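Local atomic coordinates of pantothenate kinase (Coxiella burnetii, PDB entry 3TQC), a protein that catalyses the ATP-dependent phosphorylation of pantothenate to 4'-phosphopantothenate, the first step in the biosynthesis of coenzyme A. Residues Leu160-Asn165 against Val221-Phe226. Numbering follows the deposited sequence.
Sequences LLRVLN and VFVSDF
Phe226 lays one face of its ring on the helix backbone where Leu164 passes into Asn165. The amide N of Asn165 sits 3.8 Å above the ring plane, offset toward the rim; that N-H is already bonded inside the helix to Leu161 O. CB of Leu164 packs on CB of Phe226 at 3.6 Å, and Phe226 CE2, on the outer part of the ring, lies 3.6 Å from Asn165 OD1. The two side chains cross obliquely, amide and ring planes 76° apart; chi1 of Asn165 (-177°) swings the amide out past the ring's rim, where OD1 meets CE2 and CZ of Phe226.

Leu161 splits its two methyls: CD1 meets Val221 CG1 tip to tip at 4.0 Å, while CD2 drops into the angle between the Val223 backbone and Phe226 CE1. Val223 is shared as well, its CG1 lying 3.7 Å from Leu164 CD1 and its CG2 turned to Leu160 CD2. A nearly straight bond of 2.8 Å from Phe222 N to Asp225 OD1, met on the anti side and 24° out of the carboxylate plane, ties the turn together beside its backbone bonds; the same OD1 is in a salt bridge with Arg300 NE of the second subunit. Leu202 of strand 199-203 touches both Leu164 and Val223. Helix 157-168 is thus joined by an apolar seam to the short 3-10 turn that precedes strand 229-234 of the central sheet in this P-loop kinase fold.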
loop_
_atom_site.group_PDB
_atom_site.type_symbol
_atom_site.label_atom_id
_atom_site.label_comp_id
_atom_site.label_asym_id
_atom_site.label_seq_id
_atom_site.Cartn_x
_atom_site.Cartn_y
_atom_site.Cartn_z
ATOM N N LEU B 160 -3.410 10.879 13.392
ATOM C CA LEU B 160 -3.074 9.488 13.218
ATOM C C LEU B 160 -1.850 9.359 12.312
ATOM O O LEU B 160 -0.957 8.586 12.612
ATOM C CB LEU B 160 -4.256 8.706 12.645
ATOM C CG LEU B 160 -4.064 7.235 12.255
ATOM C CD1 LEU B 160 -3.476 6.427 13.384
ATOM C CD2 LEU B 160 -5.417 6.671 11.842
ATOM N N LEU B 161 -1.801 10.110 11.211
ATOM C CA LEU B 161 -0.676 9.968 10.274
ATOM C C LEU B 161 0.617 10.481 10.908
ATOM O O LEU B 161 1.686 9.960 10.645
ATOM C CB LEU B 161 -0.959 10.697 8.969
ATOM C CG LEU B 161 -2.141 10.123 8.176
ATOM C CD1 LEU B 161 -2.462 11.008 6.950
ATOM C CD2 LEU B 161 -1.859 8.695 7.749
ATOM N N ARG B 162 0.508 11.483 11.773
ATOM C CA ARG B 162 1.665 12.002 12.472
ATOM C C ARG B 162 2.254 10.953 13.425
ATOM O O ARG B 162 3.480 10.811 13.534
ATOM C CB ARG B 162 1.284 13.279 13.222
ATOM C CG ARG B 162 2.363 13.852 14.141
ATOM C CD ARG B 162 1.793 15.007 15.004
ATOM N NE ARG B 162 0.536 14.665 15.695
ATOM C CZ ARG B 162 0.430 13.873 16.766
ATOM N NH1 ARG B 162 1.506 13.296 17.314
ATOM N NH2 ARG B 162 -0.766 13.646 17.298
ATOM N N VAL B 163 1.383 10.221 14.107
ATOM C CA VAL B 163 1.825 9.161 15.003
ATOM C C VAL B 163 2.452 8.002 14.235
ATOM O O VAL B 163 3.529 7.529 14.590
ATOM C CB VAL B 163 0.676 8.654 15.880
ATOM C CG1 VAL B 163 1.012 7.292 16.424
ATOM C CG2 VAL B 163 0.392 9.672 17.019
ATOM N N LEU B 164 1.805 7.546 13.177
ATOM C CA LEU B 164 2.399 6.476 12.397
ATOM C C LEU B 164 3.713 6.942 11.767
ATOM O O LEU B 164 4.710 6.233 11.783
ATOM C CB LEU B 164 1.418 5.983 11.351
ATOM C CG LEU B 164 0.183 5.375 12.028
ATOM C CD1 LEU B 164 -0.925 5.061 11.029
ATOM C CD2 LEU B 164 0.590 4.123 12.779
ATOM N N ASN B 165 3.711 8.142 11.213
ATOM C CA ASN B 165 4.917 8.700 10.634
ATOM C C ASN B 165 6.027 8.723 11.667
ATOM O O ASN B 165 7.139 8.340 11.385
ATOM C CB ASN B 165 4.661 10.123 10.119
ATOM C CG ASN B 165 5.868 10.726 9.452
ATOM O OD1 ASN B 165 6.341 10.216 8.439
ATOM N ND2 ASN B 165 6.383 11.813 10.016
ATOM N N VAL B 221 -0.946 10.735 1.682
ATOM C CA VAL B 221 -0.455 9.474 2.218
ATOM C C VAL B 221 -1.622 8.807 2.948
ATOM O O VAL B 221 -2.490 9.475 3.505
ATOM C CB VAL B 221 0.729 9.669 3.210
ATOM C CG1 VAL B 221 0.402 10.754 4.239
ATOM C CG2 VAL B 221 1.040 8.379 3.926
ATOM N N PHE B 222 -1.629 7.486 2.912
ATOM C CA PHE B 222 -2.644 6.682 3.563
ATOM C C PHE B 222 -2.041 5.993 4.764
ATOM O O PHE B 222 -0.829 5.823 4.832
ATOM C CB PHE B 222 -3.155 5.618 2.599
ATOM C CG PHE B 222 -3.460 6.145 1.235
ATOM C CD1 PHE B 222 -4.098 7.362 1.081
ATOM C CD2 PHE B 222 -3.128 5.423 0.106
ATOM C CE1 PHE B 222 -4.385 7.847 -0.165
ATOM C CE2 PHE B 222 -3.427 5.914 -1.144
ATOM C CZ PHE B 222 -4.053 7.129 -1.272
ATOM N N VAL B 223 -2.896 5.599 5.704
ATOM C CA VAL B 223 -2.466 4.813 6.860
ATOM C C VAL B 223 -1.674 3.596 6.398
ATOM O O VAL B 223 -0.639 3.271 6.984
ATOM C CB VAL B 223 -3.675 4.358 7.718
ATOM C CG1 VAL B 223 -3.252 3.369 8.775
ATOM C CG2 VAL B 223 -4.376 5.572 8.339
ATOM N N SER B 224 -2.145 2.945 5.338
ATOM C CA SER B 224 -1.463 1.779 4.785
ATOM C C SER B 224 -0.016 2.046 4.338
ATOM O O SER B 224 0.802 1.118 4.262
ATOM C CB SER B 224 -2.265 1.198 3.619
ATOM O OG SER B 224 -2.221 2.059 2.501
ATOM N N ASP B 225 0.325 3.302 4.080
ATOM C CA ASP B 225 1.707 3.614 3.743
ATOM C C ASP B 225 2.639 3.534 4.952
ATOM O O ASP B 225 3.862 3.547 4.790
ATOM C CB ASP B 225 1.803 4.970 3.057
ATOM C CG ASP B 225 1.038 5.007 1.734
ATOM O OD1 ASP B 225 0.241 5.932 1.523
ATOM O OD2 ASP B 225 1.226 4.104 0.906
ATOM N N PHE B 226 2.068 3.389 6.149
ATOM C CA PHE B 226 2.854 3.254 7.368
ATOM C C PHE B 226 2.789 1.889 8.001
ATOM O O PHE B 226 3.367 1.664 9.081
ATOM C CB PHE B 226 2.438 4.306 8.369
ATOM C CG PHE B 226 2.757 5.667 7.927
ATOM C CD1 PHE B 226 1.774 6.500 7.449
ATOM C CD2 PHE B 226 4.066 6.104 7.930
ATOM C CE1 PHE B 226 2.083 7.770 7.015
ATOM C CE2 PHE B 226 4.387 7.354 7.492
ATOM C CZ PHE B 226 3.389 8.199 7.036
#